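Local coordinates for peptidase S9 prolyl oligopeptidase catalytic domain-containing protein (Pyrococcus horikoshii, PDB 4HXF) that probably acts as a serine peptidase of the prolyl oligopeptidase family, an acylaminoacyl peptidase that assembles into a self-compartmentalizing hexamer, at residues A[484-489]-A[537-542]; A[489-494]-A[551-556]. All blocks are in the same frame, centred on the assembly; numbering follows the deposited sequence.

Interaction 1 of 2, residues A[484-489]-A[537-542]; sequences AGISEN and PLLLIH
Glu-488 and Ile-541 run alongside each other, both leaving the same face of two neighbouring parallel strands. The carboxylate carbon CD of Glu-488 rests 3.8 Å from CD1 of Ile-541, and its OE1 runs on to a salt bridge with Arg-592. On the same face, CG2 of Ile-486, anti to the backbone N, reaches across at a slant to CD1 of Ile-541 (3.8 Å). Ile-541 thus touches two side chains of the other strand. The opposite face carries Ser-487, whose OG comes within 3.5 Å of CD2 of Leu-540 while Asn-473 and the carbonyl of Gly-469 take up its polar side. Gly-485 has no side chain, and CD1 of Leu-538 lies over its backbone, 3.5 Å from Gly-485 O. Just past strand 484-488, ND2 of Asn-489 packs over one face of the His-542 ring, amide and ring planes 23° apart; ND2 is hydrogen-bonded to Asp-546, and His-542 NE2 to the carbonyl of Cys-549. Five backbone hydrogen bonds join the pair, from Gly-485 N to Pro-537 O at one end to Asn-489 N to Ile-541 O (2.8 Å) at the other. These are inner strands of the alpha/beta-hydrolase sheet, flanked by strands 460-465 and 568-573. Helix 586-605 packs on the face of Ile-486, Glu-488 and Leu-539, and helix 552-563 on that of Leu-538 and Leu-540.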
ATOM      1  N   ALA A 484     -36.755  18.707 -32.252  1.00 15.77           N
ATOM      2  CA  ALA A 484     -35.767  18.400 -31.205  1.00 16.33           C
ATOM      3  C   ALA A 484     -34.440  18.933 -31.593  1.00 16.95           C
ATOM      4  O   ALA A 484     -34.101  18.970 -32.759  1.00 16.73           O
ATOM      5  CB  ALA A 484     -35.663  16.870 -31.023  1.00 17.32           C
ATOM      6  N   GLY A 485     -33.625  19.235 -30.608  1.00 14.27           N
ATOM      7  CA  GLY A 485     -32.270  19.658 -30.771  1.00 13.17           C
ATOM      8  C   GLY A 485     -31.309  19.053 -29.787  1.00 13.27           C
ATOM      9  O   GLY A 485     -31.710  18.753 -28.615  1.00 14.77           O
ATOM     10  N   ILE A 486     -30.073  18.827 -30.219  1.00 12.85           N
ATOM     11  CA  ILE A 486     -28.947  18.471 -29.322  1.00 11.72           C
ATOM     12  C   ILE A 486     -27.866  19.454 -29.587  1.00 13.37           C
ATOM     13  O   ILE A 486     -27.234  19.427 -30.667  1.00 12.73           O
ATOM     14  CB  ILE A 486     -28.474  17.003 -29.438  1.00 12.88           C
ATOM     15  CG1 ILE A 486     -29.654  16.011 -29.210  1.00 13.64           C
ATOM     16  CG2 ILE A 486     -27.301  16.804 -28.446  1.00 11.82           C
ATOM     17  CD1 ILE A 486     -29.186  14.550 -29.168  1.00 14.15           C
ATOM     18  N   SER A 487     -27.624  20.348 -28.633  1.00 11.65           N
ATOM     19  CA  SER A 487     -26.585  21.395 -28.793  1.00 12.45           C
ATOM     20  C   SER A 487     -25.431  21.088 -27.863  1.00 12.79           C
ATOM     21  O   SER A 487     -25.625  20.950 -26.657  1.00 12.81           O
ATOM     22  CB  SER A 487     -27.203  22.725 -28.394  1.00 12.64           C
ATOM     23  OG  SER A 487     -26.233  23.755 -28.160  1.00 12.24           O
ATOM     24  N   GLU A 488     -24.227  21.035 -28.385  1.00 12.13           N
ATOM     25  CA  GLU A 488     -23.055  20.590 -27.580  1.00 12.36           C
ATOM     26  C   GLU A 488     -21.959  21.628 -27.636  1.00 12.76           C
ATOM     27  O   GLU A 488     -21.607  22.167 -28.675  1.00 12.37           O
ATOM     28  CB  GLU A 488     -22.499  19.288 -28.095  1.00 13.87           C
ATOM     29  CG  GLU A 488     -23.518  18.273 -28.482  1.00 14.77           C
ATOM     30  CD  GLU A 488     -22.913  16.911 -28.674  1.00 15.81           C
ATOM     31  OE1 GLU A 488     -21.976  16.600 -27.877  1.00 16.48           O
ATOM     32  OE2 GLU A 488     -23.321  16.205 -29.668  1.00 14.97           O
ATOM     33  N   ASN A 489     -21.451  21.986 -26.449  1.00 12.81           N
ATOM     34  CA  ASN A 489     -20.259  22.785 -26.332  1.00 11.87           C
ATOM     35  C   ASN A 489     -20.354  24.028 -27.248  1.00 11.95           C
ATOM     36  O   ASN A 489     -19.418  24.383 -27.964  1.00 12.87           O
ATOM     37  CB  ASN A 489     -18.997  21.971 -26.611  1.00 12.48           C
ATOM     38  CG  ASN A 489     -18.781  20.881 -25.605  1.00 11.87           C
ATOM     39  OD1 ASN A 489     -19.485  19.814 -25.674  1.00 15.21           O
ATOM     40  ND2 ASN A 489     -17.855  21.108 -24.658  1.00 14.86           N
ATOM     41  N   PRO A 537     -38.066  20.388 -27.640  1.00 15.69           N
ATOM     42  CA  PRO A 537     -37.155  19.901 -26.582  1.00 16.06           C
ATOM     43  C   PRO A 537     -35.686  19.936 -26.983  1.00 16.01           C
ATOM     44  O   PRO A 537     -35.337  19.610 -28.154  1.00 15.95           O
ATOM     45  CB  PRO A 537     -37.589  18.457 -26.327  1.00 16.16           C
ATOM     46  CG  PRO A 537     -38.500  18.160 -27.466  1.00 22.02           C
ATOM     47  CD  PRO A 537     -39.051  19.388 -28.039  1.00 18.23           C
ATOM     48  N   LEU A 538     -34.874  20.333 -26.038  1.00 16.11           N
ATOM     49  CA  LEU A 538     -33.447  20.555 -26.277  1.00 15.77           C
ATOM     50  C   LEU A 538     -32.611  19.852 -25.191  1.00 14.76           C
ATOM     51  O   LEU A 538     -32.874  19.926 -24.024  1.00 14.94           O
ATOM     52  CB  LEU A 538     -33.161  22.053 -26.239  1.00 15.13           C
ATOM     53  CG  LEU A 538     -31.677  22.441 -26.302  1.00 14.79           C
ATOM     54  CD1 LEU A 538     -30.997  22.082 -27.666  1.00 13.93           C
ATOM     55  CD2 LEU A 538     -31.606  23.980 -26.031  1.00 15.93           C
ATOM     56  N   LEU A 539     -31.597  19.146 -25.629  1.00 13.13           N
ATOM     57  CA  LEU A 539     -30.536  18.582 -24.774  1.00 13.17           C
ATOM     58  C   LEU A 539     -29.322  19.380 -25.019  1.00 13.77           C
ATOM     59  O   LEU A 539     -28.827  19.508 -26.185  1.00 13.44           O
ATOM     60  CB  LEU A 539     -30.248  17.107 -25.110  1.00 14.01           C
ATOM     61  CG  LEU A 539     -29.096  16.502 -24.327  1.00 14.72           C
ATOM     62  CD1 LEU A 539     -29.271  16.481 -22.785  1.00 15.54           C
ATOM     63  CD2 LEU A 539     -28.870  15.090 -24.938  1.00 13.89           C
ATOM     64  N   LEU A 540     -28.810  19.949 -23.944  1.00 13.53           N
ATOM     65  CA  LEU A 540     -27.517  20.650 -23.927  1.00 11.97           C
ATOM     66  C   LEU A 540     -26.464  19.729 -23.347  1.00 11.61           C
ATOM     67  O   LEU A 540     -26.675  19.034 -22.319  1.00 13.96           O
ATOM     68  CB  LEU A 540     -27.600  21.965 -23.097  1.00 12.08           C
ATOM     69  CG  LEU A 540     -28.380  23.063 -23.793  1.00 12.04           C
ATOM     70  CD1 LEU A 540     -28.970  24.053 -22.717  1.00 14.48           C
ATOM     71  CD2 LEU A 540     -27.473  23.773 -24.870  1.00 12.00           C
ATOM     72  N   ILE A 541     -25.314  19.598 -24.068  1.00 12.39           N
ATOM     73  CA  ILE A 541     -24.196  18.807 -23.586  1.00 12.98           C
ATOM     74  C   ILE A 541     -23.045  19.749 -23.457  1.00 13.86           C
ATOM     75  O   ILE A 541     -22.751  20.525 -24.404  1.00 13.37           O
ATOM     76  CB  ILE A 541     -23.854  17.683 -24.602  1.00 14.09           C
ATOM     77  CG1 ILE A 541     -24.974  16.672 -24.679  1.00 14.48           C
ATOM     78  CG2 ILE A 541     -22.549  16.977 -24.143  1.00 15.15           C
ATOM     79  CD1 ILE A 541     -24.915  15.550 -25.713  1.00 14.44           C
ATOM     80  N   HIS A 542     -22.313  19.650 -22.348  1.00 13.44           N
ATOM     81  CA  HIS A 542     -21.128  20.457 -22.129  1.00 13.20           C
ATOM     82  C   HIS A 542     -20.119  19.663 -21.340  1.00 14.88           C
ATOM     83  O   HIS A 542     -20.391  18.567 -20.893  1.00 12.96           O
ATOM     84  CB  HIS A 542     -21.435  21.746 -21.401  1.00 14.89           C
ATOM     85  CG  HIS A 542     -20.590  22.902 -21.900  1.00 14.30           C
ATOM     86  ND1 HIS A 542     -21.026  23.747 -22.924  1.00 16.28           N
ATOM     87  CD2 HIS A 542     -19.281  23.315 -21.561  1.00 14.95           C
ATOM     88  CE1 HIS A 542     -20.049  24.649 -23.154  1.00 15.93           C
ATOM     89  NE2 HIS A 542     -18.978  24.363 -22.412  1.00 15.33           N
TER

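Interaction 2 of 2, residues A[489-494]-A[551-556]; sequences NGISYW and LDQSLM. With Y3A (N-[(benzyloxy)carbonyl]glycyl-N-[(2S,3R)-4-chloro-3-hydroxy-1-phenylbutan-2-yl]glycinamide), chain B.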
ATOM      1  N   ASN A 489     -21.451  21.986 -26.449  1.00 12.81           N
ATOM      2  CA  ASN A 489     -20.259  22.785 -26.332  1.00 11.87           C
ATOM      3  C   ASN A 489     -20.354  24.028 -27.248  1.00 11.95           C
ATOM      4  O   ASN A 489     -19.418  24.383 -27.964  1.00 12.87           O
ATOM      5  CB  ASN A 489     -18.997  21.971 -26.611  1.00 12.48           C
ATOM      6  CG  ASN A 489     -18.781  20.881 -25.605  1.00 11.87           C
ATOM      7  OD1 ASN A 489     -19.485  19.814 -25.674  1.00 15.21           O
ATOM      8  ND2 ASN A 489     -17.855  21.108 -24.658  1.00 14.86           N
ATOM      9  N   GLY A 490     -21.533  24.664 -27.179  1.00 12.79           N
ATOM     10  CA  GLY A 490     -21.971  25.696 -28.119  1.00 14.38           C
ATOM     11  C   GLY A 490     -21.725  27.131 -27.703  1.00 12.26           C
ATOM     12  O   GLY A 490     -20.977  27.384 -26.842  1.00 13.40           O
ATOM     13  N   ILE A 491     -22.359  28.032 -28.387  1.00 13.19           N
ATOM     14  CA  ILE A 491     -22.506  29.414 -27.992  1.00 12.87           C
ATOM     15  C   ILE A 491     -23.958  29.803 -27.939  1.00 12.44           C
ATOM     16  O   ILE A 491     -24.706  29.555 -28.853  1.00 12.46           O
ATOM     17  CB  ILE A 491     -21.748  30.347 -29.001  1.00 13.20           C
ATOM     18  CG1 ILE A 491     -20.284  29.995 -29.128  1.00 14.25           C
ATOM     19  CG2 ILE A 491     -21.936  31.829 -28.567  1.00 12.65           C
ATOM     20  CD1 ILE A 491     -19.984  29.173 -30.428  1.00 16.82           C
ATOM     21  N   SER A 492     -24.324  30.394 -26.809  1.00 12.82           N
ATOM     22  CA  SER A 492     -25.580  31.095 -26.581  1.00 12.43           C
ATOM     23  C   SER A 492     -25.430  32.630 -26.466  1.00 11.19           C
ATOM     24  O   SER A 492     -26.435  33.293 -26.738  1.00 12.59           O
ATOM     25  CB  SER A 492     -26.440  30.588 -25.398  1.00 13.06           C
ATOM     26  OG  SER A 492     -25.808  30.767 -24.155  1.00 12.96           O
ATOM     27  N   TYR A 493     -24.269  33.114 -26.036  1.00 10.45           N
ATOM     28  CA  TYR A 493     -24.048  34.520 -25.908  1.00 12.30           C
ATOM     29  C   TYR A 493     -22.691  34.960 -26.310  1.00 12.84           C
ATOM     30  O   TYR A 493     -21.681  34.631 -25.636  1.00 13.95           O
ATOM     31  CB  TYR A 493     -24.364  34.976 -24.450  1.00 13.42           C
ATOM     32  CG  TYR A 493     -24.354  36.452 -24.135  1.00 12.80           C
ATOM     33  CD1 TYR A 493     -24.468  37.433 -25.175  1.00 13.27           C
ATOM     34  CD2 TYR A 493     -24.353  36.940 -22.861  1.00 13.86           C
ATOM     35  CE1 TYR A 493     -24.493  38.776 -24.916  1.00 12.87           C
ATOM     36  CE2 TYR A 493     -24.383  38.272 -22.592  1.00 14.48           C
ATOM     37  CZ  TYR A 493     -24.432  39.228 -23.613  1.00 14.17           C
ATOM     38  OH  TYR A 493     -24.524  40.533 -23.341  1.00 15.26           O
ATOM     39  N   TRP A 494     -22.595  35.704 -27.435  1.00 12.04           N
ATOM     40  CA  TRP A 494     -21.282  36.095 -27.897  1.00 11.71           C
ATOM     41  C   TRP A 494     -20.481  36.961 -26.943  1.00 12.09           C
ATOM     42  O   TRP A 494     -19.214  36.910 -26.972  1.00 12.05           O
ATOM     43  CB  TRP A 494     -21.351  36.757 -29.286  1.00 11.98           C
ATOM     44  CG  TRP A 494     -21.825  35.787 -30.323  1.00 12.41           C
ATOM     45  CD1 TRP A 494     -23.025  35.795 -31.004  1.00 12.85           C
ATOM     46  CD2 TRP A 494     -21.053  34.689 -30.855  1.00 11.93           C
ATOM     47  NE1 TRP A 494     -23.040  34.739 -31.912  1.00 14.02           N
ATOM     48  CE2 TRP A 494     -21.902  34.021 -31.799  1.00 12.37           C
ATOM     49  CE3 TRP A 494     -19.816  34.174 -30.581  1.00 13.91           C
ATOM     50  CZ2 TRP A 494     -21.481  32.925 -32.548  1.00 13.87           C
ATOM     51  CZ3 TRP A 494     -19.392  33.078 -31.330  1.00 13.95           C
ATOM     52  CH2 TRP A 494     -20.233  32.456 -32.263  1.00 13.63           C
ATOM     53  N   LEU A 551     -18.389  26.796 -20.005  1.00 12.70           N
ATOM     54  CA  LEU A 551     -19.674  26.255 -19.431  1.00 12.63           C
ATOM     55  C   LEU A 551     -20.860  27.179 -19.502  1.00 12.12           C
ATOM     56  O   LEU A 551     -21.980  26.723 -19.707  1.00 12.91           O
ATOM     57  CB  LEU A 551     -19.406  25.766 -18.040  1.00 13.21           C
ATOM     58  CG  LEU A 551     -20.675  25.094 -17.376  1.00 13.54           C
ATOM     59  CD1 LEU A 551     -21.179  23.823 -18.101  1.00 12.49           C
ATOM     60  CD2 LEU A 551     -20.328  24.818 -15.855  1.00 16.18           C
ATOM     61  N   ASP A 552     -20.645  28.474 -19.258  1.00 12.13           N
ATOM     62  CA  ASP A 552     -21.684  29.479 -19.259  1.00 12.38           C
ATOM     63  C   ASP A 552     -22.517  29.395 -20.544  1.00 12.61           C
ATOM     64  O   ASP A 552     -23.729  29.594 -20.556  1.00 13.02           O
ATOM     65  CB  ASP A 552     -21.171  30.904 -19.020  1.00 12.97           C
ATOM     66  CG  ASP A 552     -20.305  31.399 -20.140  1.00 16.39           C
ATOM     67  OD1 ASP A 552     -20.606  32.498 -20.616  1.00 18.71           O
ATOM     68  OD2 ASP A 552     -19.324  30.676 -20.511  1.00 14.72           O
ATOM     69  N   GLN A 553     -21.850  29.050 -21.627  1.00 11.36           N
ATOM     70  CA  GLN A 553     -22.545  29.044 -22.916  1.00 12.40           C
ATOM     71  C   GLN A 553     -23.708  28.052 -22.946  1.00 12.17           C
ATOM     72  O   GLN A 553     -24.719  28.317 -23.575  1.00 13.21           O
ATOM     73  CB  GLN A 553     -21.616  28.715 -24.084  1.00 13.39           C
ATOM     74  CG  GLN A 553     -20.515  29.743 -24.365  1.00 12.73           C
ATOM     75  CD  GLN A 553     -21.103  31.133 -24.642  1.00 12.48           C
ATOM     76  OE1 GLN A 553     -22.270  31.204 -25.083  1.00 12.15           O
ATOM     77  NE2 GLN A 553     -20.345  32.234 -24.357  1.00 14.10           N
ATOM     78  N   SER A 554     -23.566  26.932 -22.297  1.00 11.74           N
ATOM     79  CA  SER A 554     -24.656  25.939 -22.151  1.00 12.06           C
ATOM     80  C   SER A 554     -25.476  26.216 -20.922  1.00 11.92           C
ATOM     81  O   SER A 554     -26.714  26.177 -21.015  1.00 11.54           O
ATOM     82  CB  SER A 554     -24.244  24.467 -22.176  1.00 13.48           C
ATOM     83  OG  SER A 554     -23.686  24.101 -23.462  1.00 14.02           O
ATOM     84  N   LEU A 555     -24.816  26.481 -19.786  1.00 12.03           N
ATOM     85  CA  LEU A 555     -25.591  26.536 -18.522  1.00 10.89           C
ATOM     86  C   LEU A 555     -26.488  27.778 -18.460  1.00 10.78           C
ATOM     87  O   LEU A 555     -27.647  27.743 -17.956  1.00 12.86           O
ATOM     88  CB  LEU A 555     -24.670  26.392 -17.325  1.00 10.85           C
ATOM     89  CG  LEU A 555     -25.356  26.378 -15.940  1.00 13.00           C
ATOM     90  CD1 LEU A 555     -26.443  25.262 -15.939  1.00 13.91           C
ATOM     91  CD2 LEU A 555     -24.329  26.140 -14.773  1.00 14.03           C
ATOM     92  N   MET A 556     -26.035  28.903 -19.007  1.00 11.36           N
ATOM     93  CA  MET A 556     -26.881  30.104 -19.025  1.00 11.80           C
ATOM     94  C   MET A 556     -28.121  29.843 -19.848  1.00 13.23           C
ATOM     95  O   MET A 556     -29.183  30.250 -19.456  1.00 13.22           O
ATOM     96  CB  MET A 556     -26.141  31.382 -19.465  1.00 11.80           C
ATOM     97  CG  MET A 556     -25.040  31.834 -18.600  1.00 11.15           C
ATOM     98  SD  MET A 556     -24.411  33.477 -19.087  1.00 15.35           S
ATOM     99  CE  MET A 556     -23.902  33.207 -20.760  1.00 14.79           C
TER
HETATM  100  N3  Y3A B 701     -11.212  26.977 -34.318  1.00 31.19           N
HETATM  101  CA3 Y3A B 701     -12.435  27.789 -34.168  1.00 29.62           C
HETATM  102  C3  Y3A B 701     -13.140  27.224 -32.930  1.00 23.84           C
HETATM  103  O3  Y3A B 701     -12.652  26.568 -32.032  1.00 22.30           O
HETATM  104  C4  Y3A B 701     -15.884  25.318 -32.295  1.00 17.83           C
HETATM  105  O4  Y3A B 701     -16.506  25.385 -33.526  1.00 19.01           O
HETATM  106  CA4 Y3A B 701     -15.462  26.724 -31.908  1.00 14.44           C
HETATM  107  N4  Y3A B 701     -14.685  27.246 -33.064  1.00 19.47           N
HETATM  108  CB4 Y3A B 701     -16.604  27.781 -31.839  1.00 16.03           C
HETATM  109  CG4 Y3A B 701     -16.135  29.151 -31.474  1.00 16.26           C
HETATM  110  CD1 Y3A B 701     -15.547  29.499 -30.248  1.00 18.37           C
HETATM  111  CD2 Y3A B 701     -16.350  30.191 -32.367  1.00 19.95           C
HETATM  112  CE1 Y3A B 701     -15.149  30.786 -29.935  1.00 18.86           C
HETATM  113  CE2 Y3A B 701     -15.951  31.487 -32.074  1.00 18.80           C
HETATM  114  CZ4 Y3A B 701     -15.337  31.771 -30.894  1.00 18.58           C
HETATM  115  C15 Y3A B 701     -14.864  24.175 -31.935  1.00 18.18           C
HETATM  116  O   HOH W   1     -24.177  23.986 -26.103  1.00 13.36           O
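Gln-553 reaches from the first turn of helix 552-563 into the loop 489-494, and every part of its side chain meets that loop. CB lies 3.1 Å from Gly-490 O, a buried carbonyl with no hydrogen-bond partner in the model. CG, beside the backbone N at chi1 -65°, passes the same oxygen at 3.5 Å, and a bend at chi2 (-58°) carries the amide alongside Ile-491 towards the backbone beyond. There OE1 accepts two N-H groups: Ser-492 N at 2.8 Å, tilted from the carbonyl plane, and Tyr-493 N at 2.9 Å, in that plane on a lone pair and nearly straight (171°). NE2 turns to Tyr-493 O (3.0 Å), which lies close to the plane of the amide. Beside the amide, Ser-492 OG donates to the main-chain Gln-553 O at 2.7 Å, and a water links Gly-490 N to Ser-554 OG, itself also hydrogen-bonded to His-542 ND1. Met-556 CE adds an apolar touch on CB of Tyr-493. On the far side of the loop, CG2 of Ile-491 covers one face of the Trp-494 indole, and both residues line the inhibitor pocket. With OE1 taking two donors and NE2 giving one bond, the amide's orientation is fixed, and one side chain bonds three backbone groups of an irregular loop at the N-cap of helix 494-500, Tyr-493 O having Thr-496 OG1 as second partner.

In the fold
Asn-489 belongs to both contacts, following directly on strand 484-488 and opening the loop of interaction 2; the centres of the two contacts lie about 11 Å apart. Loop 489-494 follows strand 484-488 and helix 552-563 follows strand 538-543, so the two pairings alternate along the chain. A probable hydrogen bond between His-542 ND1 and Ser-554 OG, 2.7 Å, joins them directly, and Leu-540 CD1 packs on Ser-554 O at 3.5 Å. Asn-489 ND2 is hydrogen-bonded to Asp-546, which with Ser-466 and His-578 forms a likely catalytic triad. Interaction 2 reaches the inhibitor: Ile-491 CD1 lies 3.9 Å from its CB4, and Trp-494 CZ3 3.9 Å from its CE2.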